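Local coordinates for protein homoserine kinase (Listeria monocytogenes, PDB 3HUL) that probably catalyses the ATP-dependent phosphorylation of L-homoserine to O-phospho-L-homoserine, the fourth of five steps from L-aspartate to L-threonine, at residues A[27-41]-A[69-81]. Numbering follows the deposited sequence.
Sequences LYLTLDIGAEADSWY and LTPHHLVMTCDIP
W40 lays one face of its indole over P71, whose CA stands 3.6 Å from the centroid of the six-membered ring in a CH-pi contact, while the backbone N of H72 sits over the same face nearer the rim. CG of W40 is anti to the carbonyl carbon (chi1 -63°), which brings the ring against P71; CD1 of L74 meets the indole edge in plane. On the buried face of the strands, formed by L29, L31, I33, L74 and M76, CD2 of L31 and CG of M76 are 3.3 Å apart, tighter than normal packing, and SD of M76 is 3.4 Å from CD1 of L29. Helices 57-65 and 88-103 pack against this face.

The backbones form an antiparallel ladder within the mixed sheet of the N-terminal half of this GHMP kinase. Strand 72-78 lies between 27-36 and the short strand 41-43, where Y41 pairs in parallel with H73 and L74 N donates to Y41 O. A beta bulge between I33 and E36 shifts the register; there ND1 of H72 donates to G34 O at 2.7 Å, the acceptor lying in the imidazole plane. Past the bulge, E36 CA covers one face of that ring.

The other face, where T30 faces T77 and D32 faces V75, is more open to solvent, and OD2 of D32 is hydrogen-bonded to OG of S2. On this side the exposed H73 ring carries CB of A37 over one face. Beyond the strand, OD1 of D79 accepts a nearly straight bond from Y28 N (2.9 Å); D79 comes two residues before P81, the first residue of the predicted ATP-binding segment.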
# COMPACT_ATOMS: atom_id res chain seq x y z
N LEU A 27 15.93 19.25 7.50
CA LEU A 27 16.88 20.08 8.24
C LEU A 27 17.84 19.07 8.84
O LEU A 27 17.42 17.94 9.11
CB LEU A 27 16.22 20.90 9.34
CG LEU A 27 15.33 22.07 8.95
CD1 LEU A 27 14.62 22.58 10.22
CD2 LEU A 27 16.10 23.23 8.24
N TYR A 28 19.10 19.45 9.00
CA TYR A 28 20.16 18.47 9.30
C TYR A 28 21.11 18.85 10.40
O TYR A 28 21.41 20.02 10.60
CB TYR A 28 20.96 18.10 8.05
CG TYR A 28 20.07 17.73 6.88
CD1 TYR A 28 19.47 16.47 6.82
CD2 TYR A 28 19.80 18.66 5.88
CE1 TYR A 28 18.65 16.14 5.78
CE2 TYR A 28 18.98 18.34 4.83
CZ TYR A 28 18.40 17.07 4.79
OH TYR A 28 17.58 16.74 3.75
N LEU A 29 21.53 17.82 11.12
CA LEU A 29 22.66 17.86 12.00
C LEU A 29 23.71 17.13 11.22
O LEU A 29 23.51 15.97 10.83
CB LEU A 29 22.33 17.17 13.33
CG LEU A 29 23.38 16.84 14.42
CD1 LEU A 29 24.68 17.56 14.25
CD2 LEU A 29 22.82 17.09 15.81
N THR A 30 24.80 17.85 10.92
CA THR A 30 25.94 17.31 10.19
C THR A 30 27.24 17.32 11.03
O THR A 30 27.70 18.38 11.47
CB THR A 30 26.20 18.08 8.87
OG1 THR A 30 24.98 18.13 8.10
CG2 THR A 30 27.28 17.37 8.05
N LEU A 31 27.81 16.14 11.22
CA LEU A 31 29.11 16.00 11.87
C LEU A 31 30.21 15.67 10.87
O LEU A 31 30.03 14.80 10.01
CB LEU A 31 29.09 14.89 12.92
CG LEU A 31 28.26 15.11 14.16
CD1 LEU A 31 28.17 13.80 14.94
CD2 LEU A 31 28.84 16.22 15.03
N ASP A 32 31.35 16.34 11.02
CA ASP A 32 32.56 16.10 10.23
C ASP A 32 33.65 15.62 11.20
O ASP A 32 34.16 16.40 11.99
CB ASP A 32 32.94 17.40 9.51
CG ASP A 32 34.10 17.24 8.51
OD1 ASP A 32 34.24 18.13 7.63
OD2 ASP A 32 34.87 16.26 8.59
N ILE A 33 33.98 14.33 11.15
CA ILE A 33 34.91 13.71 12.11
C ILE A 33 36.39 13.85 11.74
O ILE A 33 36.84 13.37 10.68
CB ILE A 33 34.61 12.21 12.28
CG1 ILE A 33 33.17 12.00 12.73
CG2 ILE A 33 35.63 11.56 13.25
CD1 ILE A 33 32.68 10.62 12.41
N GLY A 34 37.13 14.52 12.62
CA GLY A 34 38.57 14.78 12.42
C GLY A 34 39.52 13.82 13.12
O GLY A 34 39.15 12.69 13.47
N ALA A 35 40.74 14.30 13.34
CA ALA A 35 41.83 13.46 13.85
C ALA A 35 41.61 12.99 15.29
O ALA A 35 40.95 13.66 16.08
CB ALA A 35 43.17 14.21 13.73
N GLU A 36 42.17 11.82 15.61
CA GLU A 36 42.23 11.31 16.97
C GLU A 36 42.97 12.35 17.82
O GLU A 36 43.77 13.12 17.28
CB GLU A 36 42.93 9.95 17.00
CG GLU A 36 42.66 9.08 15.76
CD GLU A 36 42.59 7.59 16.06
OE1 GLU A 36 43.41 6.82 15.51
OE2 GLU A 36 41.72 7.18 16.86
N ALA A 37 42.68 12.41 19.12
CA ALA A 37 43.23 13.46 20.00
C ALA A 37 43.25 13.12 21.50
O ALA A 37 42.83 12.02 21.90
CB ALA A 37 42.53 14.82 19.75
N ASP A 38 43.75 14.07 22.29
CA ASP A 38 43.90 13.91 23.75
C ASP A 38 42.55 13.90 24.45
O ASP A 38 42.38 13.28 25.51
CB ASP A 38 44.75 15.05 24.34
CG ASP A 38 45.12 14.80 25.82
OD1 ASP A 38 45.16 13.62 26.25
OD2 ASP A 38 45.38 15.78 26.55
N SER A 39 41.59 14.60 23.84
CA SER A 39 40.24 14.75 24.37
C SER A 39 39.29 15.15 23.24
O SER A 39 39.72 15.51 22.14
CB SER A 39 40.21 15.80 25.49
OG SER A 39 40.51 17.08 24.96
N TRP A 40 37.99 15.09 23.54
CA TRP A 40 36.96 15.42 22.58
C TRP A 40 36.81 16.92 22.46
O TRP A 40 36.78 17.62 23.45
CB TRP A 40 35.63 14.82 23.03
CG TRP A 40 35.61 13.33 23.10
CD1 TRP A 40 35.83 12.55 24.20
CD2 TRP A 40 35.33 12.42 22.02
NE1 TRP A 40 35.70 11.22 23.88
CE2 TRP A 40 35.40 11.11 22.55
CE3 TRP A 40 35.02 12.58 20.66
CZ2 TRP A 40 35.17 9.96 21.76
CZ3 TRP A 40 34.81 11.46 19.88
CH2 TRP A 40 34.89 10.16 20.43
N TYR A 41 36.72 17.42 21.23
CA TYR A 41 36.27 18.78 21.00
C TYR A 41 35.32 18.77 19.81
O TYR A 41 35.56 18.06 18.83
CB TYR A 41 37.43 19.74 20.72
CG TYR A 41 36.99 21.20 20.59
CD1 TYR A 41 36.52 21.91 21.71
CD2 TYR A 41 37.01 21.86 19.36
CE1 TYR A 41 36.11 23.24 21.61
CE2 TYR A 41 36.59 23.20 19.24
CZ TYR A 41 36.14 23.88 20.38
OH TYR A 41 35.70 25.19 20.30
N LEU A 69 36.31 4.20 23.44
CA LEU A 69 36.63 5.03 22.27
C LEU A 69 37.82 5.96 22.50
O LEU A 69 37.96 6.53 23.59
CB LEU A 69 35.44 5.91 21.88
CG LEU A 69 34.27 5.38 21.05
CD1 LEU A 69 33.31 6.52 20.73
CD2 LEU A 69 34.69 4.64 19.76
N THR A 70 38.66 6.10 21.48
CA THR A 70 39.68 7.15 21.41
C THR A 70 38.96 8.43 21.02
O THR A 70 38.19 8.41 20.07
CB THR A 70 40.72 6.87 20.27
OG1 THR A 70 41.28 5.57 20.43
CG2 THR A 70 41.83 7.93 20.24
N PRO A 71 39.20 9.53 21.76
CA PRO A 71 38.66 10.86 21.45
C PRO A 71 39.01 11.36 20.06
O PRO A 71 39.97 10.90 19.46
CB PRO A 71 39.35 11.75 22.48
CG PRO A 71 39.55 10.87 23.63
CD PRO A 71 39.91 9.53 23.05
N HIS A 72 38.22 12.31 19.58
CA HIS A 72 38.44 12.98 18.30
C HIS A 72 38.06 14.44 18.41
O HIS A 72 37.36 14.81 19.34
CB HIS A 72 37.57 12.36 17.21
CG HIS A 72 38.07 11.06 16.68
ND1 HIS A 72 38.65 10.94 15.44
CD2 HIS A 72 38.05 9.81 17.21
CE1 HIS A 72 38.98 9.68 15.23
NE2 HIS A 72 38.63 8.97 16.29
N HIS A 73 38.55 15.24 17.47
CA HIS A 73 38.01 16.58 17.21
C HIS A 73 36.96 16.41 16.13
O HIS A 73 37.09 15.53 15.27
CB HIS A 73 39.12 17.52 16.70
CG HIS A 73 40.16 17.84 17.73
ND1 HIS A 73 41.50 17.97 17.41
CD2 HIS A 73 40.07 18.05 19.07
CE1 HIS A 73 42.19 18.24 18.51
NE2 HIS A 73 41.35 18.30 19.53
N LEU A 74 35.92 17.24 16.16
CA LEU A 74 34.77 17.13 15.24
C LEU A 74 34.31 18.52 14.87
O LEU A 74 34.56 19.46 15.62
CB LEU A 74 33.59 16.37 15.87
CG LEU A 74 33.90 15.03 16.55
CD1 LEU A 74 34.01 15.22 18.05
CD2 LEU A 74 32.84 14.00 16.25
N VAL A 75 33.66 18.64 13.72
CA VAL A 75 33.03 19.88 13.28
C VAL A 75 31.55 19.59 13.07
O VAL A 75 31.19 18.60 12.43
CB VAL A 75 33.65 20.41 11.96
CG1 VAL A 75 33.16 21.83 11.65
CG2 VAL A 75 35.19 20.35 12.01
N MET A 76 30.70 20.49 13.58
CA MET A 76 29.24 20.32 13.62
C MET A 76 28.54 21.46 12.89
O MET A 76 28.74 22.62 13.24
CB MET A 76 28.74 20.27 15.07
CG MET A 76 27.63 19.24 15.34
SD MET A 76 26.23 19.74 16.38
CE MET A 76 26.97 19.94 17.98
N THR A 77 27.73 21.12 11.89
CA THR A 77 26.78 22.05 11.27
C THR A 77 25.40 21.54 11.69
O THR A 77 25.14 20.33 11.66
CB THR A 77 26.91 22.05 9.72
OG1 THR A 77 28.14 22.67 9.35
CG2 THR A 77 25.78 22.81 9.06
N CYS A 78 24.53 22.45 12.10
CA CYS A 78 23.18 22.06 12.50
C CYS A 78 22.23 23.21 12.31
O CYS A 78 22.34 24.23 12.99
CB CYS A 78 23.14 21.58 13.95
SG CYS A 78 21.55 20.80 14.41
N ASP A 79 21.30 23.04 11.37
CA ASP A 79 20.25 24.03 11.14
C ASP A 79 18.89 23.57 11.68
O ASP A 79 17.86 24.13 11.34
CB ASP A 79 20.22 24.52 9.68
CG ASP A 79 19.77 23.45 8.67
OD1 ASP A 79 19.92 22.23 8.92
OD2 ASP A 79 19.26 23.86 7.60
N ILE A 80 18.92 22.55 12.54
CA ILE A 80 17.79 22.18 13.39
C ILE A 80 17.90 23.00 14.68
O ILE A 80 18.74 22.69 15.52
CB ILE A 80 17.79 20.66 13.79
CG1 ILE A 80 18.01 19.72 12.59
CG2 ILE A 80 16.49 20.27 14.55
CD1 ILE A 80 18.39 18.29 13.02
N PRO A 81 17.05 24.03 14.86
CA PRO A 81 17.14 24.82 16.09
C PRO A 81 16.88 23.97 17.33
O PRO A 81 15.93 23.15 17.33
CB PRO A 81 16.03 25.86 15.92
CG PRO A 81 15.79 25.92 14.45
CD PRO A 81 15.98 24.50 13.99